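PDB 1YT8: thiosulfate sulfurtransferase from Pseudomonas aeruginosa, which probably transfers the sulfane sulfur of thiosulfate to cyanide, as rhodanese-family enzymes do, and carries several rhodanese-like domains in one chain. Local coordinates for residues A[376-388]-A[459-473]. Residues are numbered along the deposited sequence; the frame is centred on the assembly and turned at random.
Sequences ADTIDPTTLADWL and FLLDGGTSAWVAAGL
Thr378 and Ile379 pair in parallel with Leu460 and Leu461, adding the short edge strand to the five-stranded parallel sheet of a rhodanese-like domain, and the helices following both strands, 381-387 and 464-470, pack nearly at right angles. Three backbone hydrogen bonds stitch the strands: Leu460 N to Asp377 O, Ile379 N to Leu460 O, and Asp462 N to Ile379 O, the last at 2.9 Å and nearly straight. On the sheet face of Ile379 and Leu461, Trp387 drives its six-membered-ring edge into one face of Phe459, a T-shaped pair with planes at 90°. CH2 of Trp387 leads, 3.8 Å from Phe459 CE2. Ile379 is fully extended, with CG1 anti to the backbone N (chi1 -180°), which carries CD1 over the centre of the Trp387 ring. Arg432 adds a cation-pi contact to this indole. On the other face Ala376 CB meets Leu460 CB, close to helix 441-454. Farther along, Pro381 starts its helix and wedges between Leu461, Ala467, Trp468 and Leu473, its CG 3.9 Å from Ala467 CB. The indole of Trp468 reaches under helix 381-387: Leu384 CB lies at its edge, Ala385 CB touches CH2, and Leu473 CD1 covers one face near the rim. Its NE1 is hydrogen-bonded to Pro474 O, which probably restrains the ring's rotation. Gly472, with positive phi, ends the second helix in a Schellman motif, and Leu473 after it packs on Pro381 and Ala385. At the exposed margin the carboxylates of Asp380 and Asp462 run side by side, OD1 of Asp380 3.9 Å from OD2 of Asp462, a proximity likely to be mildly unfavourable. Leu384, its CG trans to the main-chain N (chi1 174°), sends CD2 to within 3.7 Å of Trp468 CZ3.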
ATOM      1  N   ALA A 376      -1.952 -24.593 -17.921  1.00 20.83           N
ATOM      2  CA  ALA A 376      -0.808 -24.254 -18.750  1.00 19.44           C
ATOM      3  C   ALA A 376       0.161 -25.417 -18.855  1.00 18.85           C
ATOM      4  O   ALA A 376       0.319 -26.198 -17.913  1.00 18.84           O
ATOM      5  CB  ALA A 376      -0.087 -23.031 -18.175  1.00 21.21           C
ATOM      6  N   ASP A 377       0.794 -25.540 -20.013  1.00 18.31           N
ATOM      7  CA  ASP A 377       1.785 -26.579 -20.226  1.00 19.33           C
ATOM      8  C   ASP A 377       3.076 -25.987 -19.673  1.00 21.06           C
ATOM      9  O   ASP A 377       3.460 -24.869 -20.031  1.00 19.19           O
ATOM     10  CB  ASP A 377       1.921 -26.888 -21.720  1.00 19.71           C
ATOM     11  CG  ASP A 377       0.651 -27.476 -22.305  1.00 18.89           C
ATOM     12  OD1 ASP A 377       0.162 -28.490 -21.763  1.00 21.22           O
ATOM     13  OD2 ASP A 377       0.141 -26.931 -23.303  1.00 21.83           O
ATOM     14  N   THR A 378       3.733 -26.722 -18.782  1.00 21.46           N
ATOM     15  CA  THR A 378       4.960 -26.230 -18.171  1.00 23.28           C
ATOM     16  C   THR A 378       6.232 -26.845 -18.739  1.00 24.53           C
ATOM     17  O   THR A 378       6.204 -27.863 -19.431  1.00 24.81           O
ATOM     18  CB  THR A 378       4.956 -26.461 -16.646  1.00 23.57           C
ATOM     19  OG1 THR A 378       4.798 -27.859 -16.373  1.00 24.43           O
ATOM     20  CG2 THR A 378       3.821 -25.685 -15.991  1.00 26.69           C
ATOM     21  N   ILE A 379       7.349 -26.200 -18.432  1.00 23.09           N
ATOM     22  CA  ILE A 379       8.656 -26.645 -18.878  1.00 25.37           C
ATOM     23  C   ILE A 379       9.618 -26.440 -17.709  1.00 25.42           C
ATOM     24  O   ILE A 379       9.561 -25.414 -17.030  1.00 24.78           O
ATOM     25  CB  ILE A 379       9.121 -25.829 -20.106  1.00 24.40           C
ATOM     26  CG1 ILE A 379      10.499 -26.310 -20.566  1.00 25.63           C
ATOM     27  CG2 ILE A 379       9.147 -24.341 -19.768  1.00 26.19           C
ATOM     28  CD1 ILE A 379      11.004 -25.605 -21.818  1.00 27.07           C
ATOM     29  N   ASP A 380      10.479 -27.421 -17.462  1.00 25.92           N
ATOM     30  CA  ASP A 380      11.439 -27.335 -16.366  1.00 25.94           C
ATOM     31  C   ASP A 380      12.586 -26.401 -16.738  1.00 25.14           C
ATOM     32  O   ASP A 380      12.924 -26.255 -17.909  1.00 23.14           O
ATOM     33  CB  ASP A 380      12.010 -28.724 -16.035  1.00 29.96           C
ATOM     34  CG  ASP A 380      10.930 -29.742 -15.704  1.00 34.17           C
ATOM     35  OD1 ASP A 380      10.082 -29.455 -14.830  1.00 36.50           O
ATOM     36  OD2 ASP A 380      10.931 -30.835 -16.316  1.00 36.67           O
ATOM     37  N   PRO A 381      13.198 -25.752 -15.737  1.00 24.17           N
ATOM     38  CA  PRO A 381      14.313 -24.830 -15.970  1.00 23.45           C
ATOM     39  C   PRO A 381      15.442 -25.416 -16.823  1.00 23.20           C
ATOM     40  O   PRO A 381      15.937 -24.759 -17.736  1.00 22.30           O
ATOM     41  CB  PRO A 381      14.770 -24.487 -14.555  1.00 25.08           C
ATOM     42  CG  PRO A 381      13.475 -24.490 -13.792  1.00 24.86           C
ATOM     43  CD  PRO A 381      12.788 -25.735 -14.321  1.00 23.81           C
ATOM     44  N   THR A 382      15.846 -26.651 -16.532  1.00 23.77           N
ATOM     45  CA  THR A 382      16.922 -27.279 -17.294  1.00 22.63           C
ATOM     46  C   THR A 382      16.532 -27.504 -18.755  1.00 21.34           C
ATOM     47  O   THR A 382      17.375 -27.450 -19.646  1.00 19.45           O
ATOM     48  CB  THR A 382      17.354 -28.626 -16.666  1.00 23.97           C
ATOM     49  OG1 THR A 382      16.229 -29.508 -16.583  1.00 26.18           O
ATOM     50  CG2 THR A 382      17.916 -28.402 -15.268  1.00 26.05           C
ATOM     51  N   THR A 383      15.252 -27.760 -19.002  1.00 21.67           N
ATOM     52  CA  THR A 383      14.785 -27.964 -20.369  1.00 20.54           C
ATOM     53  C   THR A 383      14.830 -26.623 -21.092  1.00 18.91           C
ATOM     54  O   THR A 383      15.236 -26.542 -22.248  1.00 19.49           O
ATOM     55  CB  THR A 383      13.346 -28.501 -20.394  1.00 20.74           C
ATOM     56  OG1 THR A 383      13.304 -29.769 -19.730  1.00 21.79           O
ATOM     57  CG2 THR A 383      12.858 -28.669 -21.830  1.00 21.39           C
ATOM     58  N   LEU A 384      14.414 -25.568 -20.400  1.00 17.93           N
ATOM     59  CA  LEU A 384      14.431 -24.237 -20.989  1.00 17.82           C
ATOM     60  C   LEU A 384      15.860 -23.858 -21.366  1.00 16.54           C
ATOM     61  O   LEU A 384      16.100 -23.284 -22.426  1.00 17.41           O
ATOM     62  CB  LEU A 384      13.871 -23.201 -20.011  1.00 16.70           C
ATOM     63  CG  LEU A 384      13.993 -21.752 -20.501  1.00 18.81           C
ATOM     64  CD1 LEU A 384      13.266 -21.598 -21.831  1.00 17.34           C
ATOM     65  CD2 LEU A 384      13.427 -20.796 -19.459  1.00 18.21           C
ATOM     66  N   ALA A 385      16.806 -24.177 -20.489  1.00 20.10           N
ATOM     67  CA  ALA A 385      18.207 -23.870 -20.753  1.00 20.26           C
ATOM     68  C   ALA A 385      18.623 -24.508 -22.077  1.00 21.39           C
ATOM     69  O   ALA A 385      19.275 -23.870 -22.906  1.00 21.23           O
ATOM     70  CB  ALA A 385      19.086 -24.381 -19.611  1.00 21.10           C
ATOM     71  N   ASP A 386      18.231 -25.765 -22.279  1.00 22.93           N
ATOM     72  CA  ASP A 386      18.549 -26.468 -23.520  1.00 24.29           C
ATOM     73  C   ASP A 386      17.940 -25.736 -24.713  1.00 23.29           C
ATOM     74  O   ASP A 386      18.617 -25.485 -25.708  1.00 22.44           O
ATOM     75  CB  ASP A 386      18.028 -27.907 -23.467  1.00 29.89           C
ATOM     76  CG  ASP A 386      18.945 -28.831 -22.684  1.00 33.73           C
ATOM     77  OD1 ASP A 386      18.504 -29.944 -22.320  1.00 38.96           O
ATOM     78  OD2 ASP A 386      20.111 -28.453 -22.440  1.00 38.22           O
ATOM     79  N   TRP A 387      16.659 -25.392 -24.608  1.00 23.03           N
ATOM     80  CA  TRP A 387      15.964 -24.675 -25.674  1.00 22.88           C
ATOM     81  C   TRP A 387      16.705 -23.400 -26.073  1.00 22.97           C
ATOM     82  O   TRP A 387      16.859 -23.106 -27.256  1.00 22.24           O
ATOM     83  CB  TRP A 387      14.549 -24.299 -25.221  1.00 24.91           C
ATOM     84  CG  TRP A 387      13.544 -25.414 -25.295  1.00 26.67           C
ATOM     85  CD1 TRP A 387      13.801 -26.756 -25.337  1.00 26.33           C
ATOM     86  CD2 TRP A 387      12.119 -25.277 -25.313  1.00 26.73           C
ATOM     87  NE1 TRP A 387      12.622 -27.462 -25.382  1.00 25.06           N
ATOM     88  CE2 TRP A 387      11.575 -26.580 -25.369  1.00 26.46           C
ATOM     89  CE3 TRP A 387      11.247 -24.178 -25.288  1.00 28.01           C
ATOM     90  CZ2 TRP A 387      10.194 -26.817 -25.400  1.00 27.26           C
ATOM     91  CZ3 TRP A 387       9.873 -24.411 -25.317  1.00 28.25           C
ATOM     92  CH2 TRP A 387       9.361 -25.724 -25.374  1.00 28.65           C
ATOM     93  N   LEU A 388      17.153 -22.644 -25.075  1.00 23.06           N
ATOM     94  CA  LEU A 388      17.858 -21.391 -25.317  1.00 23.12           C
ATOM     95  C   LEU A 388      19.208 -21.568 -26.005  1.00 25.40           C
ATOM     96  O   LEU A 388      19.853 -20.584 -26.377  1.00 23.68           O
ATOM     97  CB  LEU A 388      18.032 -20.633 -23.997  1.00 24.12           C
ATOM     98  CG  LEU A 388      16.718 -20.140 -23.377  1.00 24.31           C
ATOM     99  CD1 LEU A 388      16.977 -19.521 -22.010  1.00 25.14           C
ATOM    100  CD2 LEU A 388      16.070 -19.125 -24.309  1.00 23.35           C
ATOM    101  N   PHE A 459       4.460 -21.793 -23.319  1.00 13.91           N
ATOM    102  CA  PHE A 459       4.736 -22.591 -22.129  1.00 14.17           C
ATOM    103  C   PHE A 459       4.989 -21.726 -20.903  1.00 14.75           C
ATOM    104  O   PHE A 459       5.358 -20.555 -21.018  1.00 16.66           O
ATOM    105  CB  PHE A 459       5.965 -23.468 -22.364  1.00 15.45           C
ATOM    106  CG  PHE A 459       5.748 -24.545 -23.382  1.00 14.54           C
ATOM    107  CD1 PHE A 459       5.446 -25.844 -22.985  1.00 14.71           C
ATOM    108  CD2 PHE A 459       5.816 -24.254 -24.741  1.00 16.94           C
ATOM    109  CE1 PHE A 459       5.216 -26.840 -23.936  1.00 16.67           C
ATOM    110  CE2 PHE A 459       5.585 -25.243 -25.696  1.00 18.09           C
ATOM    111  CZ  PHE A 459       5.285 -26.536 -25.291  1.00 15.38           C
ATOM    112  N   LEU A 460       4.796 -22.324 -19.732  1.00 15.84           N
ATOM    113  CA  LEU A 460       5.015 -21.647 -18.460  1.00 16.23           C
ATOM    114  C   LEU A 460       6.222 -22.280 -17.780  1.00 17.34           C
ATOM    115  O   LEU A 460       6.292 -23.502 -17.642  1.00 17.19           O
ATOM    116  CB  LEU A 460       3.792 -21.807 -17.552  1.00 15.52           C
ATOM    117  CG  LEU A 460       3.886 -21.165 -16.166  1.00 15.77           C
ATOM    118  CD1 LEU A 460       3.934 -19.648 -16.317  1.00 14.79           C
ATOM    119  CD2 LEU A 460       2.675 -21.576 -15.318  1.00 17.43           C
ATOM    120  N   LEU A 461       7.176 -21.453 -17.368  1.00 19.22           N
ATOM    121  CA  LEU A 461       8.357 -21.962 -16.686  1.00 19.58           C
ATOM    122  C   LEU A 461       7.929 -22.463 -15.310  1.00 21.43           C
ATOM    123  O   LEU A 461       7.429 -21.691 -14.486  1.00 20.45           O
ATOM    124  CB  LEU A 461       9.407 -20.859 -16.539  1.00 19.94           C
ATOM    125  CG  LEU A 461      10.718 -21.266 -15.858  1.00 19.40           C
ATOM    126  CD1 LEU A 461      11.353 -22.420 -16.620  1.00 19.24           C
ATOM    127  CD2 LEU A 461      11.668 -20.077 -15.815  1.00 17.56           C
ATOM    128  N   ASP A 462       8.118 -23.759 -15.076  1.00 20.52           N
ATOM    129  CA  ASP A 462       7.753 -24.396 -13.814  1.00 24.12           C
ATOM    130  C   ASP A 462       8.529 -23.776 -12.655  1.00 23.37           C
ATOM    131  O   ASP A 462       9.738 -23.971 -12.541  1.00 23.65           O
ATOM    132  CB  ASP A 462       8.069 -25.894 -13.882  1.00 27.55           C
ATOM    133  CG  ASP A 462       7.220 -26.723 -12.930  1.00 31.71           C
ATOM    134  OD1 ASP A 462       6.925 -26.254 -11.810  1.00 31.63           O
ATOM    135  OD2 ASP A 462       6.857 -27.859 -13.304  1.00 34.68           O
ATOM    136  N   GLY A 463       7.838 -23.029 -11.800  1.00 23.58           N
ATOM    137  CA  GLY A 463       8.500 -22.410 -10.662  1.00 22.48           C
ATOM    138  C   GLY A 463       9.068 -21.025 -10.927  1.00 21.82           C
ATOM    139  O   GLY A 463       9.649 -20.399 -10.035  1.00 21.78           O
ATOM    140  N   GLY A 464       8.915 -20.545 -12.156  1.00 21.58           N
ATOM    141  CA  GLY A 464       9.410 -19.224 -12.502  1.00 20.79           C
ATOM    142  C   GLY A 464      10.909 -19.019 -12.377  1.00 21.73           C
ATOM    143  O   GLY A 464      11.682 -19.971 -12.265  1.00 22.37           O
ATOM    144  N   THR A 465      11.317 -17.755 -12.389  1.00 20.06           N
ATOM    145  CA  THR A 465      12.725 -17.391 -12.302  1.00 22.40           C
ATOM    146  C   THR A 465      13.383 -17.892 -11.017  1.00 23.07           C
ATOM    147  O   THR A 465      14.577 -18.196 -11.004  1.00 22.52           O
ATOM    148  CB  THR A 465      12.891 -15.864 -12.420  1.00 22.25           C
ATOM    149  OG1 THR A 465      12.265 -15.416 -13.631  1.00 19.56           O
ATOM    150  CG2 THR A 465      14.367 -15.480 -12.449  1.00 20.79           C
ATOM    151  N   SER A 466      12.608 -17.984  -9.940  1.00 23.60           N
ATOM    152  CA  SER A 466      13.147 -18.470  -8.674  1.00 25.95           C
ATOM    153  C   SER A 466      13.640 -19.904  -8.825  1.00 26.18           C
ATOM    154  O   SER A 466      14.669 -20.279  -8.258  1.00 26.11           O
ATOM    155  CB  SER A 466      12.083 -18.401  -7.574  1.00 25.52           C
ATOM    156  OG  SER A 466      11.856 -17.059  -7.183  1.00 28.22           O
ATOM    157  N   ALA A 467      12.897 -20.700  -9.587  1.00 26.31           N
ATOM    158  CA  ALA A 467      13.264 -22.092  -9.826  1.00 26.40           C
ATOM    159  C   ALA A 467      14.540 -22.146 -10.662  1.00 26.89           C
ATOM    160  O   ALA A 467      15.429 -22.957 -10.400  1.00 26.25           O
ATOM    161  CB  ALA A 467      12.135 -22.815 -10.548  1.00 26.69           C
ATOM    162  N   TRP A 468      14.617 -21.278 -11.668  1.00 27.12           N
ATOM    163  CA  TRP A 468      15.783 -21.200 -12.544  1.00 28.09           C
ATOM    164  C   TRP A 468      17.012 -20.896 -11.695  1.00 28.37           C
ATOM    165  O   TRP A 468      18.037 -21.571 -11.806  1.00 27.58           O
ATOM    166  CB  TRP A 468      15.569 -20.103 -13.597  1.00 29.78           C
ATOM    167  CG  TRP A 468      16.757 -19.821 -14.477  1.00 33.18           C
ATOM    168  CD1 TRP A 468      17.847 -19.056 -14.166  1.00 34.49           C
ATOM    169  CD2 TRP A 468      16.973 -20.301 -15.811  1.00 34.71           C
ATOM    170  NE1 TRP A 468      18.725 -19.028 -15.223  1.00 35.09           N
ATOM    171  CE2 TRP A 468      18.214 -19.783 -16.246  1.00 36.56           C
ATOM    172  CE3 TRP A 468      16.238 -21.118 -16.682  1.00 36.17           C
ATOM    173  CZ2 TRP A 468      18.739 -20.057 -17.517  1.00 36.17           C
ATOM    174  CZ3 TRP A 468      16.760 -21.390 -17.946  1.00 36.37           C
ATOM    175  CH2 TRP A 468      17.999 -20.860 -18.350  1.00 36.60           C
ATOM    176  N   VAL A 469      16.901 -19.882 -10.842  1.00 27.50           N
ATOM    177  CA  VAL A 469      18.001 -19.506  -9.960  1.00 28.19           C
ATOM    178  C   VAL A 469      18.352 -20.664  -9.028  1.00 27.79           C
ATOM    179  O   VAL A 469      19.526 -20.950  -8.790  1.00 27.97           O
ATOM    180  CB  VAL A 469      17.629 -18.267  -9.112  1.00 28.19           C
ATOM    181  CG1 VAL A 469      18.702 -18.005  -8.057  1.00 27.63           C
ATOM    182  CG2 VAL A 469      17.471 -17.055 -10.018  1.00 27.09           C
ATOM    183  N   ALA A 470      17.328 -21.337  -8.512  1.00 27.81           N
ATOM    184  CA  ALA A 470      17.537 -22.461  -7.605  1.00 29.13           C
ATOM    185  C   ALA A 470      18.210 -23.648  -8.296  1.00 30.22           C
ATOM    186  O   ALA A 470      18.808 -24.500  -7.639  1.00 30.21           O
ATOM    187  CB  ALA A 470      16.205 -22.891  -6.998  1.00 28.52           C
ATOM    188  N   ALA A 471      18.111 -23.699  -9.621  1.00 29.63           N
ATOM    189  CA  ALA A 471      18.711 -24.781 -10.394  1.00 30.68           C
ATOM    190  C   ALA A 471      20.191 -24.516 -10.652  1.00 30.71           C
ATOM    191  O   ALA A 471      20.881 -25.332 -11.267  1.00 31.08           O
ATOM    192  CB  ALA A 471      17.972 -24.948 -11.716  1.00 29.60           C
ATOM    193  N   GLY A 472      20.674 -23.369 -10.180  1.00 29.69           N
ATOM    194  CA  GLY A 472      22.071 -23.021 -10.361  1.00 29.92           C
ATOM    195  C   GLY A 472      22.392 -22.491 -11.744  1.00 29.99           C
ATOM    196  O   GLY A 472      23.561 -22.393 -12.128  1.00 28.96           O
ATOM    197  N   LEU A 473      21.354 -22.149 -12.499  1.00 28.27           N
ATOM    198  CA  LEU A 473      21.537 -21.620 -13.842  1.00 27.38           C
ATOM    199  C   LEU A 473      21.945 -20.149 -13.785  1.00 26.97           C
ATOM    200  O   LEU A 473      21.585 -19.429 -12.854  1.00 29.16           O
ATOM    201  CB  LEU A 473      20.246 -21.805 -14.646  1.00 26.72           C
ATOM    202  CG  LEU A 473      19.935 -23.274 -14.956  1.00 27.92           C
ATOM    203  CD1 LEU A 473      18.528 -23.425 -15.502  1.00 27.49           C
ATOM    204  CD2 LEU A 473      20.961 -23.799 -15.950  1.00 27.48           C
TER